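Local coordinates for protein chaperone CupB2 (Pseudomonas aeruginosa, PDB 3Q48) that probably acts as a periplasmic chaperone that assists the folding of pilus subunits during fimbria assembly, at residues E45-V50 with G94-I99; G34-F39 with E231-Y236; A62-G67 with L76-S81; V50-G55 with T87-N92. All coordinates share one frame; numbering follows the deposited sequence.

Contact 1 (E45-V50 with G94-I99); sequences EVTLRV and GAVLRI
Glu-45 reaches across to Arg-98, placing OE2 2.7 Å from NH1 in a salt bridge whose carboxylate and guanidinium planes stand 51° apart. The arginine comes within range because its chain bends at chi3 (-84°). Val-46 and Ile-99 then form an antiparallel hydrogen-bonded pair, Ile-99 N to Val-46 O measuring 2.8 Å. At Thr-47, paired with Arg-98 without hydrogen bonds, the methyl CG2 sits over one guanidinium face, 3.5 Å from NH1; a small branched residue suits this exposed face, offering a methyl to the arginine. Leu-48 accepts a nearly straight bond from Leu-97 N (172°), while the return bond is weak. On the face that also carries Val-46 and Ile-99 the two leucines run side by side, CD2 of Leu-48 lying 3.6 Å from CD1 of Leu-97. Arg-49 shares the Thr-47 face with Val-96, where a long polar chain can reach solvent. Val-50 pairs with Ala-95 and turns CG1 across Leu-97, 3.7 Å from its CD1. Strand 45-52 is one of the two outermost strands of its sheet within this chain, next to 93-101. The Leu-48 face packs within the immunoglobulin-like domain, against Phe-39 of strand 36-40 and Leu-116 and Ile-118 of strand 112-121.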
loop_
_atom_site.group_PDB
_atom_site.type_symbol
_atom_site.label_atom_id
_atom_site.label_comp_id
_atom_site.label_asym_id
_atom_site.label_seq_id
_atom_site.Cartn_x
_atom_site.Cartn_y
_atom_site.Cartn_z
ATOM N N GLU A 45 -17.087 -6.119 -5.434
ATOM C CA GLU A 45 -16.320 -5.122 -6.176
ATOM C C GLU A 45 -16.157 -3.821 -5.378
ATOM O O GLU A 45 -16.965 -3.571 -4.452
ATOM C CB GLU A 45 -16.960 -4.844 -7.533
ATOM C CG GLU A 45 -18.239 -4.073 -7.468
ATOM C CD GLU A 45 -19.191 -4.427 -8.624
ATOM O OE1 GLU A 45 -19.087 -5.540 -9.217
ATOM O OE2 GLU A 45 -20.057 -3.578 -8.936
ATOM N N VAL A 46 -15.088 -3.053 -5.688
ATOM C CA VAL A 46 -14.865 -1.695 -5.149
ATOM C C VAL A 46 -14.461 -0.798 -6.315
ATOM O O VAL A 46 -13.760 -1.258 -7.242
ATOM C CB VAL A 46 -13.790 -1.568 -3.966
ATOM C CG1 VAL A 46 -14.034 -2.590 -2.810
ATOM C CG2 VAL A 46 -12.360 -1.646 -4.459
ATOM N N THR A 47 -14.912 0.456 -6.286
ATOM C CA THR A 47 -14.593 1.428 -7.329
ATOM C C THR A 47 -13.492 2.377 -6.880
ATOM O O THR A 47 -13.117 2.397 -5.723
ATOM C CB THR A 47 -15.818 2.260 -7.770
ATOM O OG1 THR A 47 -16.234 3.070 -6.683
ATOM C CG2 THR A 47 -16.960 1.399 -8.166
ATOM N N LEU A 48 -12.984 3.170 -7.818
ATOM C CA LEU A 48 -11.800 4.001 -7.649
ATOM C C LEU A 48 -11.871 5.054 -8.736
ATOM O O LEU A 48 -12.137 4.728 -9.893
ATOM C CB LEU A 48 -10.546 3.135 -7.877
ATOM C CG LEU A 48 -9.219 3.873 -8.154
ATOM C CD1 LEU A 48 -8.564 4.262 -6.870
ATOM C CD2 LEU A 48 -8.239 3.037 -9.016
ATOM N N ARG A 49 -11.628 6.314 -8.383
ATOM C CA ARG A 49 -11.620 7.402 -9.381
ATOM C C ARG A 49 -10.203 7.706 -9.840
ATOM O O ARG A 49 -9.278 7.748 -9.004
ATOM C CB ARG A 49 -12.268 8.666 -8.840
ATOM C CG ARG A 49 -13.696 8.480 -8.477
ATOM C CD ARG A 49 -14.241 9.784 -7.938
ATOM N NE ARG A 49 -15.595 9.639 -7.387
ATOM C CZ ARG A 49 -16.320 10.648 -6.902
ATOM N NH1 ARG A 49 -15.831 11.884 -6.909
ATOM N NH2 ARG A 49 -17.535 10.429 -6.415
ATOM N N VAL A 50 -10.043 7.889 -11.156
ATOM C CA VAL A 50 -8.823 8.416 -11.722
ATOM C C VAL A 50 -9.122 9.702 -12.476
ATOM O O VAL A 50 -9.914 9.698 -13.386
ATOM C CB VAL A 50 -8.113 7.413 -12.669
ATOM C CG1 VAL A 50 -7.933 6.053 -11.985
ATOM C CG2 VAL A 50 -8.883 7.255 -13.971
ATOM N N GLY A 94 -12.777 12.841 -14.993
ATOM C CA GLY A 94 -12.362 11.680 -14.246
ATOM C C GLY A 94 -13.100 10.478 -14.759
ATOM O O GLY A 94 -14.238 10.593 -15.231
ATOM N N ALA A 95 -12.452 9.327 -14.668
ATOM C CA ALA A 95 -13.116 8.072 -14.940
ATOM C C ALA A 95 -13.206 7.240 -13.686
ATOM O O ALA A 95 -12.578 7.536 -12.684
ATOM C CB ALA A 95 -12.401 7.312 -16.040
ATOM N N VAL A 96 -14.002 6.194 -13.751
ATOM C CA VAL A 96 -14.248 5.357 -12.619
ATOM C C VAL A 96 -13.797 3.968 -13.026
ATOM O O VAL A 96 -14.256 3.429 -14.060
ATOM C CB VAL A 96 -15.760 5.280 -12.316
ATOM C CG1 VAL A 96 -16.012 4.308 -11.124
ATOM C CG2 VAL A 96 -16.373 6.688 -12.059
ATOM N N LEU A 97 -12.913 3.377 -12.228
ATOM C CA LEU A 97 -12.469 2.017 -12.519
ATOM C C LEU A 97 -13.130 1.137 -11.512
ATOM O O LEU A 97 -13.336 1.548 -10.371
ATOM C CB LEU A 97 -10.959 1.842 -12.381
ATOM C CG LEU A 97 -10.016 2.798 -13.089
ATOM C CD1 LEU A 97 -8.650 2.472 -12.581
ATOM C CD2 LEU A 97 -10.079 2.710 -14.651
ATOM N N ARG A 98 -13.429 -0.086 -11.929
ATOM C CA ARG A 98 -14.156 -1.002 -11.114
ATOM C C ARG A 98 -13.305 -2.219 -10.899
ATOM O O ARG A 98 -12.916 -2.879 -11.849
ATOM C CB ARG A 98 -15.474 -1.336 -11.808
ATOM C CG ARG A 98 -16.448 -2.003 -10.946
ATOM C CD ARG A 98 -17.678 -2.298 -11.715
ATOM N NE ARG A 98 -18.530 -1.115 -11.721
ATOM C CZ ARG A 98 -19.133 -0.609 -10.637
ATOM N NH1 ARG A 98 -18.979 -1.166 -9.436
ATOM N NH2 ARG A 98 -19.887 0.474 -10.748
ATOM N N ILE A 99 -13.001 -2.497 -9.631
ATOM C CA ILE A 99 -12.238 -3.708 -9.218
ATOM C C ILE A 99 -13.123 -4.819 -8.637
ATOM O O ILE A 99 -13.757 -4.619 -7.607
ATOM C CB ILE A 99 -11.156 -3.340 -8.231
ATOM C CG1 ILE A 99 -10.294 -2.212 -8.838
ATOM C CG2 ILE A 99 -10.329 -4.602 -7.879
ATOM C CD1 ILE A 99 -9.339 -1.546 -7.847
#

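Contact 2 (G34-F39 with E231-Y236); sequences GTRVVF and EVINDY
Arg-36 and Ile-233 make the tight part of this contact: the methyl CG2 of Ile-233 stands over the centre of one guanidinium face, 3.3 Å from CZ of Arg-36. A flat group with little hydrogen-bonding capacity above its plane suits an aliphatic cap, while its N-H groups point outward around the rim. One of them is used at once, since NE donates to Thr-35 OG1 (3.1 Å) in a nearly straight bond of 161° that lies close to the guanidinium plane and helps to fix the rotation of the group. Bends of the arginine chain at chi2 (-127°) and again at chi3 bring CD to 3.2 Å from Asn-234 O.

The two segments belong to different immunoglobulin-like domains of the PapD-type chaperone: strand 36-40 lies in the N-terminal domain, while 231-236 runs from the end of strand 227-233 into a turn of the C-terminal one. In that turn Asn-234 OD1 accepts from Tyr-236 N, forming an Asx turn, a role for which the short amide of asparagine is well fitted.

All the residues that touch here remain partly exposed, and Arg-36 and Ile-233 also meet less directly, through a water that accepts from Arg-36 NH1 and donates to Ile-233 O, each 2.7 Å away. The Val-38 side is looser: Val-38 touches the opposite segment only through CG2, which abuts the Asp-235 carboxylate 3.6 Å from CG. The aspartate is otherwise engaged, its OD2 making a salt bridge with Arg-145 on the neighbouring strand 136-145.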
loop_
_atom_site.group_PDB
_atom_site.type_symbol
_atom_site.label_atom_id
_atom_site.label_comp_id
_atom_site.label_asym_id
_atom_site.label_seq_id
_atom_site.Cartn_x
_atom_site.Cartn_y
_atom_site.Cartn_z
ATOM N N GLY A 34 -7.440 7.895 -3.579
ATOM C CA GLY A 34 -6.283 7.120 -4.050
ATOM C C GLY A 34 -4.850 7.378 -3.623
ATOM O O GLY A 34 -4.167 8.234 -4.202
ATOM N N THR A 35 -4.387 6.640 -2.623
ATOM C CA THR A 35 -2.988 6.243 -2.566
ATOM C C THR A 35 -2.916 4.706 -2.370
ATOM O O THR A 35 -1.893 4.081 -2.679
ATOM C CB THR A 35 -2.143 7.007 -1.514
ATOM O OG1 THR A 35 -2.512 6.598 -0.206
ATOM C CG2 THR A 35 -2.295 8.574 -1.630
ATOM N N ARG A 36 -4.001 4.104 -1.883
ATOM C CA ARG A 36 -4.067 2.654 -1.745
ATOM C C ARG A 36 -5.508 2.213 -1.927
ATOM O O ARG A 36 -6.405 3.037 -1.772
ATOM C CB ARG A 36 -3.507 2.143 -0.380
ATOM C CG ARG A 36 -4.393 2.512 0.824
ATOM C CD ARG A 36 -3.620 3.244 1.948
ATOM N NE ARG A 36 -2.504 3.918 1.347
ATOM C CZ ARG A 36 -1.219 3.574 1.496
ATOM N NH1 ARG A 36 -0.807 2.590 2.336
ATOM N NH2 ARG A 36 -0.321 4.306 0.845
ATOM N N VAL A 37 -5.714 0.921 -2.229
ATOM C CA VAL A 37 -7.067 0.339 -2.292
ATOM C C VAL A 37 -7.278 -0.730 -1.185
ATOM O O VAL A 37 -6.475 -1.640 -1.044
ATOM C CB VAL A 37 -7.351 -0.266 -3.688
ATOM C CG1 VAL A 37 -8.677 -0.948 -3.698
ATOM C CG2 VAL A 37 -7.251 0.842 -4.824
ATOM N N VAL A 38 -8.345 -0.615 -0.394
ATOM C CA VAL A 38 -8.649 -1.635 0.564
ATOM C C VAL A 38 -9.785 -2.447 0.007
ATOM O O VAL A 38 -10.835 -1.904 -0.385
ATOM C CB VAL A 38 -9.016 -1.052 1.919
ATOM C CG1 VAL A 38 -9.401 -2.167 2.883
ATOM C CG2 VAL A 38 -7.812 -0.280 2.494
ATOM N N PHE A 39 -9.570 -3.756 -0.073
ATOM C CA PHE A 39 -10.587 -4.575 -0.623
ATOM C C PHE A 39 -11.090 -5.460 0.485
ATOM O O PHE A 39 -10.399 -6.394 0.889
ATOM C CB PHE A 39 -10.099 -5.387 -1.817
ATOM C CG PHE A 39 -11.206 -5.918 -2.635
ATOM C CD1 PHE A 39 -11.414 -5.444 -3.920
ATOM C CD2 PHE A 39 -12.088 -6.901 -2.104
ATOM C CE1 PHE A 39 -12.499 -5.919 -4.711
ATOM C CE2 PHE A 39 -13.185 -7.409 -2.881
ATOM C CZ PHE A 39 -13.387 -6.882 -4.194
ATOM N N GLU A 231 5.814 6.965 11.507
ATOM C CA GLU A 231 4.545 7.425 10.995
ATOM C C GLU A 231 4.034 6.394 10.052
ATOM O O GLU A 231 4.774 5.941 9.175
ATOM C CB GLU A 231 4.682 8.733 10.210
ATOM C CG GLU A 231 5.108 9.923 11.050
ATOM C CD GLU A 231 5.058 11.272 10.318
ATOM O OE1 GLU A 231 4.505 11.360 9.197
ATOM O OE2 GLU A 231 5.566 12.263 10.873
ATOM N N VAL A 232 2.750 6.070 10.167
ATOM C CA VAL A 232 2.199 5.066 9.344
ATOM C C VAL A 232 1.037 5.592 8.533
ATOM O O VAL A 232 0.339 6.467 8.990
ATOM C CB VAL A 232 1.782 3.869 10.221
ATOM C CG1 VAL A 232 3.044 3.287 10.930
ATOM C CG2 VAL A 232 0.812 4.297 11.218
ATOM N N ILE A 233 0.830 5.047 7.337
ATOM C CA ILE A 233 -0.229 5.440 6.444
ATOM C C ILE A 233 -1.470 4.596 6.700
ATOM O O ILE A 233 -1.431 3.362 6.616
ATOM C CB ILE A 233 0.250 5.311 4.985
ATOM C CG1 ILE A 233 1.461 6.213 4.763
ATOM C CG2 ILE A 233 -0.851 5.745 3.968
ATOM C CD1 ILE A 233 2.480 5.709 3.733
ATOM N N ASN A 234 -2.590 5.242 7.001
ATOM C CA ASN A 234 -3.825 4.532 7.252
ATOM C C ASN A 234 -4.503 4.163 5.935
ATOM O O ASN A 234 -3.977 4.448 4.885
ATOM C CB ASN A 234 -4.736 5.357 8.198
ATOM C CG ASN A 234 -5.217 6.692 7.593
ATOM O OD1 ASN A 234 -5.295 6.862 6.381
ATOM N ND2 ASN A 234 -5.551 7.647 8.460
ATOM N N ASP A 235 -5.694 3.557 6.004
ATOM C CA ASP A 235 -6.489 3.094 4.846
ATOM C C ASP A 235 -6.822 4.207 3.863
ATOM O O ASP A 235 -6.976 3.939 2.667
ATOM C CB ASP A 235 -7.817 2.493 5.340
ATOM C CG ASP A 235 -7.684 1.038 5.844
ATOM O OD1 ASP A 235 -6.570 0.426 5.847
ATOM O OD2 ASP A 235 -8.745 0.497 6.231
ATOM N N TYR A 236 -6.920 5.445 4.383
ATOM C CA TYR A 236 -7.333 6.633 3.585
ATOM C C TYR A 236 -6.198 7.555 3.204
ATOM O O TYR A 236 -6.429 8.641 2.687
ATOM C CB TYR A 236 -8.435 7.458 4.301
ATOM C CG TYR A 236 -9.492 6.570 4.928
ATOM C CD1 TYR A 236 -10.425 5.890 4.115
ATOM C CD2 TYR A 236 -9.535 6.351 6.313
ATOM C CE1 TYR A 236 -11.395 5.042 4.655
ATOM C CE2 TYR A 236 -10.503 5.489 6.871
ATOM C CZ TYR A 236 -11.434 4.838 6.021
ATOM O OH TYR A 236 -12.418 4.001 6.527
HETATM O O HOH W 1 -2.186 1.727 4.549
#

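Contact 3 (A62-G67 with L76-S81); sequences AWIDDG and LQVPFS
Asp-65 OD2 is gripped twice, by a salt bridge from Arg-139 and a hydrogen bond from Asn-117 ND2, while CB of the same residue rests 3.8 Å from Leu-76 CD1. OD1 accepts from Gly-67 N (2.8 Å) on its anti lone pair, completing an Asx turn. A buried acid is thus satisfied on both oxygens, and paired with an arginine it would probably stay ionised. Gly-67, with its positive phi, suits the tight exit from the strand. Asp-66 follows, its OD1 lying 3.2 Å from the methyl CD1 of Leu-76 and accepting a weak hydrogen bond from Arg-68 N, its CB 3.9 Å from Val-78 CG1.

Strands 58-65 and 80-89 are adjacent in the sheet of the N-terminal immunoglobulin-like domain, and here the chain leaves one and returns toward the other, so the segments meet through side chains. Val-78 stands with its two methyls split, CG1 toward Asp-66 and CG2 toward Ile-64, 3.6 Å from its carbonyl O and 3.9 Å from its CG2. The other branch of Ile-64 ends in CD1, 3.6 Å from Phe-80 CB. The Phe-80 ring itself leads away into an aromatic cluster, meeting Phe-114 edge-to-face and also Phe-39 and Tyr-101, a setting that rewards a large apolar residue.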
loop_
_atom_site.group_PDB
_atom_site.type_symbol
_atom_site.label_atom_id
_atom_site.label_comp_id
_atom_site.label_asym_id
_atom_site.label_seq_id
_atom_site.Cartn_x
_atom_site.Cartn_y
_atom_site.Cartn_z
ATOM N N ALA A 62 -5.281 0.009 -16.842
ATOM C CA ALA A 62 -5.322 -0.388 -15.461
ATOM C C ALA A 62 -5.265 -1.905 -15.445
ATOM O O ALA A 62 -5.862 -2.536 -16.299
ATOM C CB ALA A 62 -6.605 0.103 -14.847
ATOM N N TRP A 63 -4.535 -2.479 -14.484
ATOM C CA TRP A 63 -4.353 -3.929 -14.334
ATOM C C TRP A 63 -3.749 -4.179 -12.968
ATOM O O TRP A 63 -3.045 -3.303 -12.425
ATOM C CB TRP A 63 -3.463 -4.543 -15.462
ATOM C CG TRP A 63 -1.985 -4.343 -15.357
ATOM C CD1 TRP A 63 -1.082 -5.206 -14.815
ATOM C CD2 TRP A 63 -1.223 -3.221 -15.826
ATOM N NE1 TRP A 63 0.197 -4.702 -14.920
ATOM C CE2 TRP A 63 0.141 -3.483 -15.524
ATOM C CE3 TRP A 63 -1.558 -2.009 -16.458
ATOM C CZ2 TRP A 63 1.158 -2.586 -15.805
ATOM C CZ3 TRP A 63 -0.542 -1.108 -16.756
ATOM C CH2 TRP A 63 0.811 -1.407 -16.432
ATOM N N ILE A 64 -3.986 -5.386 -12.451
ATOM C CA ILE A 64 -3.494 -5.814 -11.157
ATOM C C ILE A 64 -2.461 -6.912 -11.246
ATOM O O ILE A 64 -2.628 -7.881 -12.004
ATOM C CB ILE A 64 -4.682 -6.245 -10.255
ATOM C CG1 ILE A 64 -5.479 -4.983 -9.839
ATOM C CG2 ILE A 64 -4.205 -6.938 -9.018
ATOM C CD1 ILE A 64 -6.854 -5.226 -9.796
ATOM N N ASP A 65 -1.385 -6.765 -10.480
ATOM C CA ASP A 65 -0.446 -7.854 -10.353
ATOM C C ASP A 65 -0.225 -8.257 -8.881
ATOM O O ASP A 65 -0.819 -7.661 -8.003
ATOM C CB ASP A 65 0.833 -7.581 -11.156
ATOM C CG ASP A 65 1.728 -6.542 -10.523
ATOM O OD1 ASP A 65 2.229 -6.771 -9.405
ATOM O OD2 ASP A 65 1.975 -5.514 -11.178
ATOM N N ASP A 66 0.564 -9.298 -8.625
ATOM C CA ASP A 66 0.714 -9.824 -7.263
ATOM C C ASP A 66 2.099 -9.547 -6.749
ATOM O O ASP A 66 2.508 -10.165 -5.784
ATOM C CB ASP A 66 0.459 -11.334 -7.221
ATOM C CG ASP A 66 1.480 -12.130 -8.080
ATOM O OD1 ASP A 66 2.390 -11.505 -8.691
ATOM O OD2 ASP A 66 1.368 -13.375 -8.153
ATOM N N GLY A 67 2.813 -8.644 -7.421
ATOM C CA GLY A 67 4.161 -8.154 -7.041
ATOM C C GLY A 67 5.216 -8.368 -8.127
ATOM O O GLY A 67 6.228 -7.663 -8.184
ATOM N N LEU A 76 -0.316 -14.458 -14.360
ATOM C CA LEU A 76 -0.266 -14.524 -12.893
ATOM C C LEU A 76 -1.601 -15.011 -12.311
ATOM O O LEU A 76 -1.654 -15.426 -11.158
ATOM C CB LEU A 76 0.085 -13.156 -12.308
ATOM C CG LEU A 76 1.382 -12.463 -12.725
ATOM C CD1 LEU A 76 1.615 -11.281 -11.838
ATOM C CD2 LEU A 76 2.567 -13.425 -12.654
ATOM N N GLN A 77 -2.671 -14.932 -13.113
ATOM C CA GLN A 77 -4.010 -15.344 -12.723
ATOM C C GLN A 77 -4.375 -14.806 -11.340
ATOM O O GLN A 77 -4.830 -15.556 -10.490
ATOM C CB GLN A 77 -4.135 -16.873 -12.775
ATOM C CG GLN A 77 -3.949 -17.486 -14.191
ATOM C CD GLN A 77 -5.256 -18.010 -14.814
ATOM O OE1 GLN A 77 -5.732 -17.500 -15.844
ATOM N NE2 GLN A 77 -5.830 -19.047 -14.195
ATOM N N VAL A 78 -4.151 -13.513 -11.105
ATOM C CA VAL A 78 -4.589 -12.886 -9.872
ATOM C C VAL A 78 -6.109 -12.843 -9.882
ATOM O O VAL A 78 -6.711 -12.665 -10.958
ATOM C CB VAL A 78 -4.022 -11.474 -9.688
ATOM C CG1 VAL A 78 -2.506 -11.501 -9.798
ATOM C CG2 VAL A 78 -4.657 -10.495 -10.660
ATOM N N PRO A 79 -6.736 -13.004 -8.695
ATOM C CA PRO A 79 -8.185 -13.076 -8.600
ATOM C C PRO A 79 -8.887 -11.723 -8.673
ATOM O O PRO A 79 -9.955 -11.564 -8.119
ATOM C CB PRO A 79 -8.402 -13.683 -7.217
ATOM C CG PRO A 79 -7.311 -13.146 -6.425
ATOM C CD PRO A 79 -6.124 -12.993 -7.358
ATOM N N PHE A 80 -8.292 -10.758 -9.349
ATOM C CA PHE A 80 -8.964 -9.483 -9.550
ATOM C C PHE A 80 -9.037 -9.131 -11.037
ATOM O O PHE A 80 -8.159 -9.497 -11.799
ATOM C CB PHE A 80 -8.298 -8.378 -8.727
ATOM C CG PHE A 80 -8.252 -8.667 -7.264
ATOM C CD1 PHE A 80 -9.349 -8.412 -6.475
ATOM C CD2 PHE A 80 -7.102 -9.210 -6.686
ATOM C CE1 PHE A 80 -9.338 -8.675 -5.142
ATOM C CE2 PHE A 80 -7.056 -9.510 -5.319
ATOM C CZ PHE A 80 -8.187 -9.241 -4.543
ATOM N N SER A 81 -10.116 -8.477 -11.447
ATOM C CA SER A 81 -10.192 -7.866 -12.752
ATOM C C SER A 81 -10.418 -6.349 -12.578
ATOM O O SER A 81 -10.916 -5.915 -11.566
ATOM C CB SER A 81 -11.318 -8.505 -13.551
ATOM O OG SER A 81 -12.571 -8.115 -12.996
#

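Contact 4 (V50-G55 with T87-N92); sequences VSNTSG and TRVEPN
Asn-52 meets Val-89 and Glu-90 through CB, CG and ND2. Its CB packs against the Val-89 methyl CG1 at 3.3 Å, a close approach, and also lies near Glu-90 O. CG is anti to the backbone N (chi1 172°), which carries the amide toward the loop of 90-92 and leaves CG 3.4 Å from Glu-90 O. At the tip ND2 donates to Val-89 O at 2.8 Å in a straight bond (163°): the oxygen is in the amide plane, but the amide nitrogen sits 45° above the carbonyl plane. ND2 also bonds Thr-56 O. OD1, the other half of the amide, accepts from Ser-54 OG at 2.9 Å on a lone pair, with a weaker bond from Ser-54 N. An asparagine fits because it can donate and accept in one short group.

Beside it, Asn-92 N donates to Ser-54 O at 3.1 Å; its left-handed backbone is a conformation asparagine tolerates well. Pro-91 lays CB 3.4 Å from Gly-55 O. Towards the domain interior, Val-50 CG2 and Val-89 CG2 touch loosely at 4.2 Å. The chemistry implies that a single buried amide, used at both ends, ties the turn after strand 45-52 to the end of strand 80-89, with backbone carbonyls satisfying its donor end.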
loop_
_atom_site.group_PDB
_atom_site.type_symbol
_atom_site.label_atom_id
_atom_site.label_comp_id
_atom_site.label_asym_id
_atom_site.label_seq_id
_atom_site.Cartn_x
_atom_site.Cartn_y
_atom_site.Cartn_z
ATOM N N VAL A 50 -10.043 7.889 -11.156
ATOM C CA VAL A 50 -8.823 8.416 -11.722
ATOM C C VAL A 50 -9.122 9.702 -12.476
ATOM O O VAL A 50 -9.914 9.698 -13.386
ATOM C CB VAL A 50 -8.113 7.413 -12.669
ATOM C CG1 VAL A 50 -7.933 6.053 -11.985
ATOM C CG2 VAL A 50 -8.883 7.255 -13.971
ATOM N N SER A 51 -8.489 10.799 -12.079
ATOM C CA SER A 51 -8.705 12.117 -12.669
ATOM C C SER A 51 -7.640 12.466 -13.690
ATOM O O SER A 51 -6.459 12.131 -13.536
ATOM C CB SER A 51 -8.669 13.214 -11.607
ATOM O OG SER A 51 -9.627 12.999 -10.597
ATOM N N ASN A 52 -8.079 13.146 -14.743
ATOM C CA ASN A 52 -7.185 13.699 -15.747
ATOM C C ASN A 52 -7.121 15.196 -15.481
ATOM O O ASN A 52 -8.091 15.949 -15.717
ATOM C CB ASN A 52 -7.698 13.366 -17.140
ATOM C CG ASN A 52 -6.945 14.051 -18.216
ATOM O OD1 ASN A 52 -5.980 14.750 -17.947
ATOM N ND2 ASN A 52 -7.386 13.872 -19.466
ATOM N N THR A 53 -5.987 15.629 -14.934
ATOM C CA THR A 53 -5.910 17.015 -14.463
ATOM C C THR A 53 -5.516 18.002 -15.576
ATOM O O THR A 53 -5.780 19.213 -15.472
ATOM C CB THR A 53 -5.054 17.147 -13.184
ATOM O OG1 THR A 53 -5.435 18.342 -12.497
ATOM C CG2 THR A 53 -3.554 17.141 -13.505
ATOM N N SER A 54 -4.954 17.452 -16.658
ATOM C CA SER A 54 -4.555 18.213 -17.847
ATOM C C SER A 54 -5.709 18.682 -18.787
ATOM O O SER A 54 -6.914 18.490 -18.502
ATOM C CB SER A 54 -3.541 17.387 -18.633
ATOM O OG SER A 54 -4.205 16.436 -19.441
ATOM N N GLY A 55 -5.332 19.292 -19.909
ATOM C CA GLY A 55 -6.296 19.862 -20.839
ATOM C C GLY A 55 -6.515 19.023 -22.085
ATOM O O GLY A 55 -7.278 19.444 -22.962
ATOM N N THR A 87 -9.239 3.091 -20.528
ATOM C CA THR A 87 -10.278 4.112 -20.511
ATOM C C THR A 87 -9.795 5.529 -20.941
ATOM O O THR A 87 -8.668 5.948 -20.718
ATOM C CB THR A 87 -11.117 4.029 -19.206
ATOM O OG1 THR A 87 -12.180 4.974 -19.263
ATOM C CG2 THR A 87 -10.300 4.300 -18.006
ATOM N N ARG A 88 -10.636 6.203 -21.693
ATOM C CA ARG A 88 -10.443 7.586 -22.002
ATOM C C ARG A 88 -10.839 8.416 -20.773
ATOM O O ARG A 88 -11.848 8.127 -20.102
ATOM C CB ARG A 88 -11.377 7.951 -23.135
ATOM C CG ARG A 88 -10.972 9.193 -23.871
ATOM C CD ARG A 88 -12.139 9.709 -24.696
ATOM N NE ARG A 88 -11.605 10.554 -25.763
ATOM C CZ ARG A 88 -11.754 11.866 -25.797
ATOM N NH1 ARG A 88 -12.453 12.478 -24.841
ATOM N NH2 ARG A 88 -11.210 12.550 -26.791
ATOM N N VAL A 89 -10.063 9.449 -20.480
ATOM C CA VAL A 89 -10.371 10.296 -19.361
ATOM C C VAL A 89 -10.386 11.712 -19.916
ATOM O O VAL A 89 -9.364 12.193 -20.394
ATOM C CB VAL A 89 -9.309 10.142 -18.252
ATOM C CG1 VAL A 89 -9.754 10.842 -16.972
ATOM C CG2 VAL A 89 -8.974 8.633 -17.982
ATOM N N GLU A 90 -11.542 12.366 -19.842
ATOM C CA GLU A 90 -11.719 13.707 -20.357
ATOM C C GLU A 90 -10.717 14.685 -19.778
ATOM O O GLU A 90 -10.236 14.494 -18.666
ATOM C CB GLU A 90 -13.124 14.279 -20.063
ATOM C CG GLU A 90 -14.310 13.615 -20.732
ATOM C CD GLU A 90 -14.156 13.400 -22.236
ATOM O OE1 GLU A 90 -13.709 14.318 -22.962
ATOM O OE2 GLU A 90 -14.504 12.287 -22.685
ATOM N N PRO A 91 -10.419 15.754 -20.534
ATOM C CA PRO A 91 -9.736 16.903 -19.943
ATOM C C PRO A 91 -10.513 17.444 -18.732
ATOM O O PRO A 91 -11.735 17.627 -18.798
ATOM C CB PRO A 91 -9.695 17.933 -21.084
ATOM C CG PRO A 91 -10.417 17.301 -22.245
ATOM C CD PRO A 91 -10.496 15.839 -21.996
ATOM N N ASN A 92 -9.800 17.657 -17.626
ATOM C CA ASN A 92 -10.391 18.129 -16.359
ATOM C C ASN A 92 -11.603 17.304 -15.997
ATOM O O ASN A 92 -12.697 17.842 -15.804
ATOM C CB ASN A 92 -10.779 19.611 -16.426
ATOM C CG ASN A 92 -9.681 20.485 -17.023
ATOM O OD1 ASN A 92 -9.879 21.089 -18.097
ATOM N ND2 ASN A 92 -8.516 20.551 -16.343
#

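All four contacts reach the large sheet of the N-terminal domain; contact 2 alone of them also crosses to the C-terminal domain. Contact 1 is a regular ladder of backbone bonds; contact 4 begins at Val-50, on the same strand, and replaces the ladder with a side-chain amide and one backbone bond at the domain's end. Contact 3 relies on apolar packing, its polar bonds going elsewhere. Contacts 1 and 3 meet in the interior, where Ile-99 touches Ile-64 and Phe-80, and Phe-39 of 34-39 joins both. Contact 2, with its water and partly exposed residues, is the surface contact; the other three are partly buried.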